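Local coordinates for protein hypothetical sugar kinase (Cytophaga hutchinsonii, PDB 3R8E) that probably phosphorylates a sugar as a kinase of the ROK family, although its exact substrate is not established, at residues Gly159-Asn163 with Gly164-Ile168; Ile244-Ile247 with Ile248-Leu252; Val253-Val256 with Arg257-Leu261; Asn280-Lys283 with Ala284-His288; Leu289-Tyr292 with Tyr293-Met297. All coordinates share one frame; numbering follows the deposited sequence. Where two conformers were deposited one is given.

Interaction 1 of 5, residues Gly159-Asn163 with Gly164-Ile168; sequences GVMMN and GKLFI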
loop_
_atom_site.group_PDB
_atom_site.type_symbol
_atom_site.label_atom_id
_atom_site.label_comp_id
_atom_site.label_asym_id
_atom_site.label_seq_id
_atom_site.Cartn_x
_atom_site.Cartn_y
_atom_site.Cartn_z
ATOM N N GLY A 159 -9.439 -6.696 2.121
ATOM C CA GLY A 159 -10.219 -5.545 2.527
ATOM C C GLY A 159 -9.514 -4.952 3.720
ATOM O O GLY A 159 -8.958 -5.697 4.533
ATOM N N VAL A 160 -9.501 -3.618 3.825
ATOM C CA VAL A 160 -8.820 -2.965 4.939
ATOM C C VAL A 160 -9.725 -1.965 5.633
ATOM O O VAL A 160 -10.339 -1.118 4.977
ATOM C CB VAL A 160 -7.504 -2.267 4.463
ATOM C CG1 VAL A 160 -6.917 -1.374 5.555
ATOM C CG2 VAL A 160 -6.469 -3.282 4.002
HETATM N N MSE A 161 -9.760 -2.044 6.974
HETATM C CA MSE A 161 -10.389 -1.043 7.827
HETATM C C MSE A 161 -9.260 -0.155 8.313
HETATM O O MSE A 161 -8.213 -0.676 8.711
HETATM C CB MSE A 161 -11.148 -1.667 9.020
HETATM C CG MSE A 161 -12.306 -2.570 8.620
HETATM SE SE MSE A 161 -13.712 -1.701 7.597
HETATM C CE MSE A 161 -14.237 -0.357 8.898
HETATM N N MSE A 162 -9.438 1.163 8.249
HETATM C CA MSE A 162 -8.438 2.101 8.740
HETATM C C MSE A 162 -9.123 3.139 9.607
HETATM O O MSE A 162 -9.973 3.893 9.123
HETATM C CB MSE A 162 -7.660 2.749 7.589
HETATM C CG MSE A 162 -6.519 3.608 8.071
HETATM SE SE MSE A 162 -5.287 3.978 6.658
HETATM C CE MSE A 162 -4.407 2.216 6.621
ATOM N N ASN A 163 -8.773 3.143 10.907
ATOM C CA ASN A 163 -9.339 4.034 11.927
ATOM C C ASN A 163 -10.888 3.936 11.913
ATOM O O ASN A 163 -11.587 4.951 11.971
ATOM C CB ASN A 163 -8.836 5.489 11.739
ATOM C CG ASN A 163 -7.353 5.590 11.463
ATOM O OD1 ASN A 163 -6.937 5.953 10.368
ATOM N ND2 ASN A 163 -6.523 5.223 12.426
ATOM N N GLY A 164 -11.387 2.701 11.794
ATOM C CA GLY A 164 -12.812 2.384 11.790
ATOM C C GLY A 164 -13.581 2.742 10.537
ATOM O O GLY A 164 -14.816 2.723 10.553
ATOM N N LYS A 165 -12.864 3.044 9.436
ATOM C CA LYS A 165 -13.469 3.386 8.146
ATOM C C LYS A 165 -12.932 2.462 7.075
ATOM O O LYS A 165 -11.735 2.162 7.078
ATOM C CB LYS A 165 -13.188 4.855 7.766
ATOM C CG LYS A 165 -13.715 5.904 8.753
ATOM C CD LYS A 165 -15.194 6.221 8.558
ATOM C CE LYS A 165 -15.688 7.211 9.586
ATOM N NZ LYS A 165 -17.137 7.498 9.422
ATOM N N LEU A 166 -13.797 2.024 6.152
ATOM C CA LEU A 166 -13.371 1.159 5.057
ATOM C C LEU A 166 -12.404 1.919 4.143
ATOM O O LEU A 166 -12.718 3.029 3.703
ATOM C CB LEU A 166 -14.591 0.647 4.263
ATOM C CG LEU A 166 -14.316 -0.350 3.129
ATOM C CD1 LEU A 166 -13.808 -1.701 3.673
ATOM C CD2 LEU A 166 -15.573 -0.568 2.291
ATOM N N PHE A 167 -11.215 1.337 3.907
ATOM C CA PHE A 167 -10.209 1.921 3.023
ATOM C C PHE A 167 -10.579 1.588 1.585
ATOM O O PHE A 167 -10.677 0.415 1.226
ATOM C CB PHE A 167 -8.799 1.402 3.370
ATOM C CG PHE A 167 -7.732 1.948 2.442
ATOM C CD1 PHE A 167 -7.191 3.212 2.648
ATOM C CD2 PHE A 167 -7.304 1.216 1.341
ATOM C CE1 PHE A 167 -6.220 3.725 1.780
ATOM C CE2 PHE A 167 -6.336 1.731 0.470
ATOM C CZ PHE A 167 -5.796 2.974 0.703
ATOM N N ILE A 168 -10.773 2.613 0.758
ATOM C CA ILE A 168 -11.178 2.370 -0.627
ATOM C C ILE A 168 -10.081 2.764 -1.629
ATOM O O ILE A 168 -10.164 2.377 -2.790
ATOM C CB ILE A 168 -12.536 3.056 -0.958
ATOM C CG1 ILE A 168 -12.459 4.596 -0.852
ATOM C CG2 ILE A 168 -13.684 2.464 -0.097
ATOM C CD1 ILE A 168 -13.615 5.351 -1.533
HETATM O O HOH W 1 -9.940 -2.155 1.514
#
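Gly-164 follows Asn-163 in the type I' turn of a tight beta hairpin, and its carbonyl O lies 3.5 Å from CE of selenomethionine Met-161. Both turn residues have positive phi; a CB on Gly-164 would run into Asn-163 O. Lys-165 then pairs with Met-162 in a hydrogen-bonded antiparallel pair. The bond from Met-162 N to Lys-165 O, 2.8 Å, is almost straight (177°), whereas the returning Lys-165 N meets Met-162 O from above the carbonyl plane. Leu-166 faces Met-161 in the next, non-hydrogen-bonded pair. Bends at chi2 (-61°) and chi3 (-60°) fold the Met-161 chain across toward Leu-166, bringing SE to 3.9 Å from Leu-166 CD1, on the face covered by Leu-133 and Tyr-136 of helix 127-138. Phe-167 goes to the other face, its CB alongside Val-160 CG1 at 4.0 Å and its ring continuing to Met-259 and to Val-258 of the second subunit. The hairpin forms one margin of the five-stranded sheet in this ribonuclease H-like fold. Past the 2.8 Å bond from Phe-167 N to Val-160 O, one water bridges the two arms of the hairpin, donating to Phe-167 O (2.7 Å) and accepting from Val-160 N (2.8 Å).

Interaction 2 of 5, residues Ile244-Ile247 with Ile248-Leu252; sequences IGTI and IGESL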
loop_
_atom_site.group_PDB
_atom_site.type_symbol
_atom_site.label_atom_id
_atom_site.label_comp_id
_atom_site.label_asym_id
_atom_site.label_seq_id
_atom_site.Cartn_x
_atom_site.Cartn_y
_atom_site.Cartn_z
ATOM N N ILE A 244 4.427 -21.545 1.578
ATOM C CA ILE A 244 3.241 -20.698 1.354
ATOM C C ILE A 244 3.259 -19.549 2.384
ATOM O O ILE A 244 3.062 -18.387 2.006
ATOM C CB ILE A 244 1.928 -21.552 1.414
ATOM C CG1 ILE A 244 1.796 -22.524 0.198
ATOM C CG2 ILE A 244 0.659 -20.698 1.600
ATOM C CD1 ILE A 244 1.635 -21.879 -1.241
ATOM N N GLY A 245 3.562 -19.881 3.641
ATOM C CA GLY A 245 3.662 -18.919 4.737
ATOM C C GLY A 245 4.675 -17.821 4.478
ATOM O O GLY A 245 4.348 -16.639 4.611
ATOM N N THR A 246 5.897 -18.206 4.044
ATOM C CA THR A 246 6.968 -17.262 3.701
ATOM C C THR A 246 6.493 -16.297 2.605
ATOM O O THR A 246 6.691 -15.086 2.744
ATOM C CB THR A 246 8.240 -18.010 3.270
ATOM O OG1 THR A 246 8.658 -18.868 4.329
ATOM C CG2 THR A 246 9.385 -17.063 2.892
ATOM N N ILE A 247 5.847 -16.827 1.536
ATOM C CA ILE A 247 5.342 -16.017 0.418
ATOM C C ILE A 247 4.294 -15.007 0.923
ATOM O O ILE A 247 4.410 -13.825 0.602
ATOM C CB ILE A 247 4.792 -16.888 -0.751
ATOM C CG1 ILE A 247 5.899 -17.798 -1.339
ATOM C CG2 ILE A 247 4.159 -16.007 -1.855
ATOM C CD1 ILE A 247 5.386 -19.013 -2.135
ATOM N N ILE A 248 3.300 -15.454 1.731
ATOM C CA ILE A 248 2.253 -14.553 2.252
ATOM C C ILE A 248 2.900 -13.466 3.136
ATOM O O ILE A 248 2.571 -12.283 2.989
ATOM C CB ILE A 248 1.119 -15.311 3.005
ATOM C CG1 ILE A 248 0.424 -16.346 2.079
ATOM C CG2 ILE A 248 0.075 -14.331 3.575
ATOM C CD1 ILE A 248 -0.441 -17.390 2.841
ATOM N N GLY A 249 3.826 -13.879 4.004
ATOM C CA GLY A 249 4.551 -12.969 4.890
ATOM C C GLY A 249 5.329 -11.901 4.142
ATOM O O GLY A 249 5.283 -10.727 4.519
ATOM N N GLU A 250 6.001 -12.291 3.034
ATOM C CA GLU A 250 6.767 -11.359 2.204
ATOM C C GLU A 250 5.862 -10.301 1.561
ATOM O O GLU A 250 6.259 -9.138 1.506
ATOM C CB GLU A 250 7.566 -12.097 1.138
ATOM C CG GLU A 250 8.832 -12.730 1.682
ATOM C CD GLU A 250 9.664 -13.482 0.665
ATOM O OE1 GLU A 250 9.224 -13.620 -0.501
ATOM O OE2 GLU A 250 10.766 -13.937 1.040
ATOM N N SER A 251 4.635 -10.679 1.128
ATOM C CA SER A 251 3.694 -9.695 0.573
ATOM C C SER A 251 3.111 -8.815 1.686
ATOM O O SER A 251 2.922 -7.613 1.476
ATOM C CB SER A 251 2.587 -10.374 -0.223
ATOM O OG SER A 251 3.053 -10.648 -1.535
ATOM N N LEU A 252 2.874 -9.393 2.882
ATOM C CA LEU A 252 2.375 -8.620 4.025
ATOM C C LEU A 252 3.414 -7.580 4.468
ATOM O O LEU A 252 3.020 -6.489 4.861
ATOM C CB LEU A 252 1.947 -9.519 5.202
ATOM C CG LEU A 252 0.552 -10.152 5.050
ATOM C CD1 LEU A 252 0.375 -11.335 5.993
ATOM C CD2 LEU A 252 -0.566 -9.118 5.252
HETATM O O HOH W 2 4.903 -12.612 -1.658
#
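Ile-244 and Ile-248 make a one-turn contact inside the long helix 235-259, on a buried side that also touches Val-192 of helix 189-192. CG2 of Ile-244 stands anti to the backbone N (CG1 at chi1 -69°) and meets CD1 of Ile-248 at 3.7 Å, while Ile-248 CG1 rests 3.3 Å from Ile-244 O. Thr-246 and Glu-250 run side by side on the less buried flank, Glu-250 CG lying 3.4 Å from Thr-246 O. Their polar ends serve other partners: Thr-246 OG1 bonds back to Ala-242 O, and Glu-250 OE1 bonds to Thr-183 OG1, with a long, weak ion pair to Arg-184. Ile-247 O is gripped twice, by Ser-251 N at 3.2 Å and by a water that donates to it at 2.6 Å; the same water is 2.7 Å from Ser-251 OG. Gly-245 and Gly-249, joined by a backbone bond, carry no side chain toward helix 274-288, and CA of Gly-249 comes within 4.0 Å of Ala-284 CB. Regular i to i+4 bonding, one apolar side and a close glycine-to-alanine approach describe an alpha helix packed against a neighbouring helix and the central sheet of a ribonuclease H-like domain.

Interaction 3 of 5, residues Val253-Val256 with Arg257-Leu261; sequences VNIV and RVMDL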
loop_
_atom_site.group_PDB
_atom_site.type_symbol
_atom_site.label_atom_id
_atom_site.label_comp_id
_atom_site.label_asym_id
_atom_site.label_seq_id
_atom_site.Cartn_x
_atom_site.Cartn_y
_atom_site.Cartn_z
ATOM N N VAL A 253 4.730 -7.882 4.328
ATOM C CA VAL A 253 5.802 -6.910 4.626
ATOM C C VAL A 253 5.570 -5.651 3.775
ATOM O O VAL A 253 5.592 -4.532 4.297
ATOM C CB VAL A 253 7.213 -7.517 4.388
ATOM C CG1 VAL A 253 8.286 -6.426 4.254
ATOM C CG2 VAL A 253 7.575 -8.501 5.501
ATOM N N ASN A 254 5.294 -5.847 2.472
ATOM C CA ASN A 254 5.048 -4.735 1.552
ATOM C C ASN A 254 3.766 -3.972 1.880
ATOM O O ASN A 254 3.778 -2.743 1.811
ATOM C CB ASN A 254 5.022 -5.221 0.104
ATOM C CG ASN A 254 6.384 -5.575 -0.422
ATOM O OD1 ASN A 254 7.403 -5.243 0.181
ATOM N ND2 ASN A 254 6.431 -6.257 -1.558
ATOM N N ILE A 255 2.672 -4.679 2.228
ATOM C CA ILE A 255 1.389 -4.051 2.582
ATOM C C ILE A 255 1.578 -3.210 3.846
ATOM O O ILE A 255 1.148 -2.061 3.894
ATOM C CB ILE A 255 0.260 -5.105 2.753
ATOM C CG1 ILE A 255 -0.016 -5.830 1.424
ATOM C CG2 ILE A 255 -1.029 -4.473 3.302
ATOM C CD1 ILE A 255 -0.673 -7.208 1.575
ATOM N N VAL A 256 2.249 -3.780 4.852
ATOM C CA VAL A 256 2.494 -3.095 6.121
ATOM C C VAL A 256 3.369 -1.840 5.890
ATOM O O VAL A 256 3.072 -0.797 6.462
ATOM C CB VAL A 256 3.114 -4.080 7.143
ATOM C CG1 VAL A 256 3.719 -3.352 8.330
ATOM C CG2 VAL A 256 2.064 -5.082 7.611
ATOM N N ARG A 257 4.420 -1.927 5.052
ATOM C CA ARG A 257 5.283 -0.766 4.798
ATOM C C ARG A 257 4.499 0.370 4.146
ATOM O O ARG A 257 4.708 1.536 4.469
ATOM C CB ARG A 257 6.496 -1.138 3.918
ATOM C CG ARG A 257 7.627 -1.851 4.665
ATOM C CD ARG A 257 8.150 -1.030 5.847
ATOM N NE ARG A 257 9.493 -1.431 6.267
ATOM C CZ ARG A 257 10.288 -0.690 7.032
ATOM N NH1 ARG A 257 9.889 0.504 7.456
ATOM N NH2 ARG A 257 11.504 -1.116 7.348
ATOM N N VAL A 258 3.564 0.025 3.263
ATOM C CA VAL A 258 2.779 1.045 2.579
ATOM C C VAL A 258 1.668 1.644 3.475
ATOM O O VAL A 258 1.525 2.874 3.525
ATOM C CB VAL A 258 2.166 0.463 1.268
ATOM C CG1 VAL A 258 1.145 1.421 0.659
ATOM C CG2 VAL A 258 3.246 0.119 0.246
HETATM N N MSE A 259 0.887 0.781 4.160
HETATM C CA MSE A 259 -0.306 1.157 4.925
HETATM C C MSE A 259 -0.076 1.487 6.398
HETATM O O MSE A 259 -0.920 2.154 6.998
HETATM C CB MSE A 259 -1.341 0.017 4.860
HETATM C CG MSE A 259 -1.746 -0.351 3.445
HETATM SE SE MSE A 259 -2.762 1.068 2.606
HETATM C CE MSE A 259 -4.440 0.666 3.365
ATOM N N ASP A 260 1.006 0.960 7.001
ATOM C CA ASP A 260 1.297 1.071 8.430
ATOM C C ASP A 260 0.094 0.556 9.248
ATOM O O ASP A 260 -0.598 1.312 9.933
ATOM C CB ASP A 260 1.753 2.466 8.909
ATOM C CG ASP A 260 2.275 2.410 10.340
ATOM O OD1 ASP A 260 2.384 1.285 10.899
ATOM O OD2 ASP A 260 2.512 3.479 10.922
ATOM N N LEU A 261 -0.163 -0.738 9.120
ATOM C CA LEU A 261 -1.155 -1.471 9.900
ATOM C C LEU A 261 -0.443 -2.720 10.384
ATOM O O LEU A 261 0.533 -3.129 9.754
ATOM C CB LEU A 261 -2.454 -1.787 9.103
ATOM C CG LEU A 261 -2.345 -2.636 7.817
ATOM C CD1 LEU A 261 -2.292 -4.127 8.130
ATOM C CD2 LEU A 261 -3.544 -2.411 6.925
#
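With CG1 of Val-256 anti to its own backbone nitrogen (chi1 165°) and CG2 anti to the carbonyl carbon, both methyls come against the Leu-261 carbonyl at the C-terminal end of helix 235-259. Asp-260 is the first residue to leave helical geometry, with a positive phi (54°), and Leu-261 comes to lie by Val-256; Leu-261 N and O are buried with no polar partner in the model. Before that, the i to i+4 pattern holds, and the last bond runs from Asp-260 N to Val-256 O at 2.8 Å. Side chains also lean on the preceding turn: Arg-257 CG lies 3.4 Å from Val-253 O, Val-258 CG2 3.3 Å from Asn-254 O, and Met-259 CG 3.4 Å from Ile-255 O. A bend at chi2 (-57°) takes the arginine on toward Pro-290. This helix end is part of the dimer interface. Asp-260 bonds to Tyr-292 OH and forms a salt bridge with Arg-171 of the second subunit, while Asn-254 OD1 accepts from Leu-181 N of that subunit. Where the chain leaves the helix, Leu-261 O sits 3.3 Å from CG2 and 3.5 Å from CG1 of Val-256.

Interaction 4 of 5, residues Asn280-Lys283 with Ala284-His288; sequences NLKK and AMLEH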
loop_
_atom_site.group_PDB
_atom_site.type_symbol
_atom_site.label_atom_id
_atom_site.label_comp_id
_atom_site.label_asym_id
_atom_site.label_seq_id
_atom_site.Cartn_x
_atom_site.Cartn_y
_atom_site.Cartn_z
ATOM N N ASN A 280 5.888 -19.421 9.557
ATOM C CA ASN A 280 6.808 -18.859 8.554
ATOM C C ASN A 280 6.361 -17.480 8.068
ATOM O O ASN A 280 7.207 -16.674 7.677
ATOM C CB ASN A 280 7.005 -19.795 7.383
ATOM C CG ASN A 280 8.296 -20.570 7.476
ATOM O OD1 ASN A 280 8.904 -20.686 8.545
ATOM N ND2 ASN A 280 8.760 -21.101 6.356
ATOM N N LEU A 281 5.046 -17.215 8.101
ATOM C CA LEU A 281 4.467 -15.915 7.767
ATOM C C LEU A 281 4.999 -14.896 8.775
ATOM O O LEU A 281 5.528 -13.857 8.368
ATOM C CB LEU A 281 2.921 -16.004 7.802
ATOM C CG LEU A 281 2.099 -14.794 7.344
ATOM C CD1 LEU A 281 0.676 -15.213 7.049
ATOM C CD2 LEU A 281 2.045 -13.699 8.422
ATOM N N LYS A 282 4.875 -15.227 10.092
ATOM C CA LYS A 282 5.338 -14.380 11.190
ATOM C C LYS A 282 6.858 -14.190 11.102
ATOM O O LYS A 282 7.335 -13.073 11.293
ATOM C CB LYS A 282 4.932 -15.002 12.536
ATOM C CG LYS A 282 4.901 -14.027 13.710
ATOM C CD LYS A 282 4.376 -14.684 14.992
ATOM C CE LYS A 282 2.864 -14.750 15.060
ATOM N NZ LYS A 282 2.393 -15.394 16.313
ATOM N N LYS A 283 7.610 -15.285 10.790
ATOM C CA LYS A 283 9.066 -15.269 10.656
ATOM C C LYS A 283 9.498 -14.263 9.572
ATOM O O LYS A 283 10.380 -13.448 9.835
ATOM C CB LYS A 283 9.601 -16.680 10.355
ATOM C CG LYS A 283 11.122 -16.804 10.443
ATOM C CD LYS A 283 11.607 -18.226 10.159
ATOM C CE LYS A 283 11.914 -18.473 8.699
ATOM N NZ LYS A 283 12.346 -19.876 8.463
ATOM N N ALA A 284 8.844 -14.292 8.388
ATOM C CA ALA A 284 9.139 -13.374 7.282
ATOM C C ALA A 284 8.915 -11.919 7.701
ATOM O O ALA A 284 9.734 -11.065 7.386
ATOM C CB ALA A 284 8.284 -13.711 6.066
HETATM N N MSE A 285 7.843 -11.654 8.469
HETATM C CA MSE A 285 7.505 -10.314 8.953
HETATM C C MSE A 285 8.539 -9.825 9.974
HETATM O O MSE A 285 8.964 -8.678 9.902
HETATM C CB MSE A 285 6.091 -10.298 9.542
HETATM C CG MSE A 285 5.020 -10.590 8.493
HETATM SE SE MSE A 285 3.231 -10.263 9.160
HETATM C CE MSE A 285 3.273 -8.330 8.900
ATOM N N LEU A 286 8.983 -10.702 10.885
ATOM C CA LEU A 286 9.992 -10.330 11.875
ATOM C C LEU A 286 11.357 -10.105 11.217
ATOM O O LEU A 286 12.098 -9.239 11.668
ATOM C CB LEU A 286 10.107 -11.395 12.972
ATOM C CG LEU A 286 8.911 -11.579 13.915
ATOM C CD1 LEU A 286 9.051 -12.878 14.702
ATOM C CD2 LEU A 286 8.780 -10.411 14.883
ATOM N N GLU A 287 11.680 -10.870 10.152
ATOM C CA GLU A 287 12.950 -10.754 9.426
ATOM C C GLU A 287 13.094 -9.424 8.684
ATOM O O GLU A 287 14.197 -8.879 8.637
ATOM C CB GLU A 287 13.095 -11.889 8.401
ATOM C CG GLU A 287 13.662 -13.183 8.965
ATOM C CD GLU A 287 13.669 -14.387 8.036
ATOM O OE1 GLU A 287 13.395 -14.223 6.824
ATOM O OE2 GLU A 287 13.963 -15.501 8.526
ATOM N N HIS A 288 11.998 -8.923 8.081
ATOM C CA HIS A 288 12.040 -7.737 7.227
ATOM C C HIS A 288 11.467 -6.449 7.836
ATOM O O HIS A 288 11.686 -5.382 7.261
ATOM C CB HIS A 288 11.305 -8.028 5.911
ATOM C CG HIS A 288 11.900 -9.161 5.132
ATOM N ND1 HIS A 288 13.096 -9.022 4.457
ATOM C CD2 HIS A 288 11.434 -10.416 4.941
ATOM C CE1 HIS A 288 13.318 -10.189 3.875
ATOM N NE2 HIS A 288 12.349 -11.060 4.145
#
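Near the C-terminal end of the amphipathic helix 274-288, Glu-287 lays its carboxylate beside the Lys-283 chain one turn back, and its CB sits 4.1 Å above one face of the His-288 imidazole, offset toward the rim. The Asn-280 amide, at the other end of this stretch, is occupied outside it, ND2 donating to Ala-242 O of helix 235-259. Lys-283 and Glu-287 point the same way. Atom OE2 touches the aliphatic part of the lysine, at 3.6 Å from CE and 3.7 Å from CG, while NZ stays 4.7 Å from it. The two opposite charges therefore probably attract weakly across an exposed surface without forming a salt bridge. The inward side is apolar. Leu-281 sets CG anti to the backbone N (chi1 -174°), which sends its branched end along the helix beside selenomethionine Met-285, whose CG packs at 3.3 Å from Leu-281 O. Together they face strand 263-267 through Leu-266 and Ile-264 and helix 235-259 through Leu-252 and Val-256. Ala-284, small and buried, keeps its CB 3.5 Å from Asn-280 O. Four i to i+4 backbone bonds hold the turns together, among them Leu-286 N to Lys-282 O at 2.9 Å. On one side, then, the helix covers the sheet of the ribonuclease H-like domain; on the other it presents lysines and a glutamate. At the buried edge Leu-281 CD2 touches Met-285 SE at 3.7 Å.

Interaction 5 of 5, residues Leu289-Tyr292 with Tyr293-Met297; sequences LPTY and YTDDM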
loop_
_atom_site.group_PDB
_atom_site.type_symbol
_atom_site.label_atom_id
_atom_site.label_comp_id
_atom_site.label_asym_id
_atom_site.label_seq_id
_atom_site.Cartn_x
_atom_site.Cartn_y
_atom_site.Cartn_z
ATOM N N LEU A 289 10.721 -6.530 8.946
ATOM C CA LEU A 289 10.140 -5.333 9.551
ATOM C C LEU A 289 10.771 -4.999 10.899
ATOM O O LEU A 289 10.976 -5.906 11.702
ATOM C CB LEU A 289 8.614 -5.472 9.739
ATOM C CG LEU A 289 7.749 -5.607 8.474
ATOM C CD1 LEU A 289 6.372 -6.125 8.832
ATOM C CD2 LEU A 289 7.653 -4.280 7.696
ATOM N N PRO A 290 10.987 -3.696 11.207
ATOM C CA PRO A 290 11.513 -3.333 12.536
ATOM C C PRO A 290 10.453 -3.517 13.632
ATOM O O PRO A 290 9.268 -3.709 13.332
ATOM C CB PRO A 290 11.918 -1.864 12.372
ATOM C CG PRO A 290 11.037 -1.349 11.289
ATOM C CD PRO A 290 10.782 -2.502 10.360
ATOM N N THR A 291 10.876 -3.425 14.905
ATOM C CA THR A 291 10.006 -3.630 16.076
ATOM C C THR A 291 8.838 -2.615 16.138
ATOM O O THR A 291 7.800 -2.938 16.732
ATOM C CB THR A 291 10.811 -3.640 17.380
ATOM O OG1 THR A 291 11.536 -2.424 17.512
ATOM C CG2 THR A 291 11.754 -4.834 17.472
ATOM N N TYR A 292 8.984 -1.426 15.505
ATOM C CA TYR A 292 7.902 -0.436 15.420
ATOM C C TYR A 292 6.585 -1.104 14.965
ATOM O O TYR A 292 5.527 -0.816 15.520
ATOM C CB TYR A 292 8.269 0.722 14.458
ATOM C CG TYR A 292 7.082 1.594 14.106
ATOM C CD1 TYR A 292 6.536 2.472 15.039
ATOM C CD2 TYR A 292 6.455 1.489 12.863
ATOM C CE1 TYR A 292 5.414 3.242 14.739
ATOM C CE2 TYR A 292 5.322 2.243 12.557
ATOM C CZ TYR A 292 4.808 3.121 13.497
ATOM O OH TYR A 292 3.679 3.848 13.220
ATOM N N TYR A 293 6.665 -2.022 13.988
ATOM C CA TYR A 293 5.484 -2.731 13.477
ATOM C C TYR A 293 5.177 -4.031 14.196
ATOM O O TYR A 293 4.006 -4.376 14.323
ATOM C CB TYR A 293 5.662 -3.097 12.002
ATOM C CG TYR A 293 6.022 -1.946 11.100
ATOM C CD1 TYR A 293 5.034 -1.150 10.526
ATOM C CD2 TYR A 293 7.343 -1.689 10.761
ATOM C CE1 TYR A 293 5.357 -0.124 9.638
ATOM C CE2 TYR A 293 7.682 -0.652 9.893
ATOM C CZ TYR A 293 6.685 0.127 9.329
ATOM O OH TYR A 293 7.026 1.145 8.471
ATOM N N THR A 294 6.217 -4.805 14.563
ATOM C CA THR A 294 6.024 -6.163 15.067
ATOM C C THR A 294 5.735 -6.273 16.574
ATOM O O THR A 294 5.139 -7.273 16.977
ATOM C CB THR A 294 7.226 -7.036 14.696
ATOM O OG1 THR A 294 8.387 -6.561 15.362
ATOM C CG2 THR A 294 7.480 -7.084 13.182
ATOM N N ASP A 295 6.142 -5.292 17.406
ATOM C CA ASP A 295 5.948 -5.394 18.863
ATOM C C ASP A 295 4.487 -5.620 19.280
ATOM O O ASP A 295 4.245 -6.473 20.140
ATOM C CB ASP A 295 6.516 -4.177 19.603
ATOM C CG ASP A 295 7.991 -4.289 19.951
ATOM O OD1 ASP A 295 8.620 -5.312 19.579
ATOM O OD2 ASP A 295 8.513 -3.365 20.606
ATOM N N ASP A 296 3.525 -4.895 18.676
ATOM C CA ASP A 296 2.118 -5.081 19.038
ATOM C C ASP A 296 1.303 -5.655 17.867
ATOM O O ASP A 296 0.093 -5.431 17.787
ATOM C CB ASP A 296 1.491 -3.775 19.578
ATOM C CG ASP A 296 1.552 -2.538 18.692
ATOM O OD1 ASP A 296 2.121 -2.623 17.580
ATOM O OD2 ASP A 296 1.047 -1.478 19.122
HETATM N N MSE A 297 1.976 -6.409 16.972
HETATM C CA MSE A 297 1.310 -7.010 15.819
HETATM C C MSE A 297 0.407 -8.168 16.268
HETATM O O MSE A 297 0.658 -8.809 17.300
HETATM C CB MSE A 297 2.326 -7.458 14.754
HETATM C CG MSE A 297 3.032 -8.783 15.069
HETATM SE SE MSE A 297 4.137 -9.427 13.608
HETATM C CE MSE A 297 2.810 -9.427 12.225
HETATM O O HOH W 3 10.835 -7.546 14.713
HETATM O O HOH W 4 4.653 -2.222 17.700
#
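Tyr-293, in the short helix 291-294, packs its ring against Leu-289, Pro-290 and Tyr-292, with Val-256 of helix 235-259 also touching it. CB starts 3.9 Å from Pro-290 O. Turned anti to the carbonyl carbon (chi1 -54°), CG carries the ring between two neighbours: Tyr-292 CD2 lies 3.6 Å above the centre of one face, and Leu-289 CD2 covers the opposite face. CD1, CE1 and CZ lie against Tyr-292 CD2 and CE2, with CE1 3.8 Å from Tyr-292 CE2. The two tyrosines form a T-shaped stack, the edge of Tyr-292 against the face of Tyr-293, with planes at 77°. Along the rim, CD2 and CE2 each meet Pro-290 CD at 3.6 Å, near the ring plane. At the tip, OH makes a weak hydrogen bond with Arg-257 NH1. An alanine here is likely to open a gap between Leu-289 and Tyr-292, leaving the Tyr-292 edge without the face it packs on. Tyr-292 OH, besides Asp-260, bonds to Asn-173 ND2 of the second subunit, and its ring makes a cation-pi contact with Arg-171 of that subunit, which puts this turn in the dimer interface. Pro-290 occupies the N-cap position, its O accepting from Tyr-293 N at 3.2 Å and weakly from Thr-294 N. One turn on, Asp-295 N bonds to Thr-291 O at 3.0 Å. A water lies 2.7 Å from Thr-294 OG1 and reaches Leu-289 O by a weak bond.

In the fold
All five contacts are local and follow in series along the chain; none nests in or crosses another. Interaction 1 closes a hairpin at one margin of the five-stranded sheet. Interactions 2 and 3 adjoin on helix 235-259, and the second ends that helix beside the hairpin, where Met-259 CE touches Phe-167 CD2 at 3.5 Å. The chain then runs through strand 263-267 into helix 274-288, where interaction 4 packs against interactions 2 and 3: Ile-248 CG2 meets Leu-281 CD1, and Val-256 CG2 meets Met-285 CE. Interaction 5, in the short helix directly after, returns to the end of helix 235-259. All five reach the second subunit, interactions 2 and 4 through a single residue each.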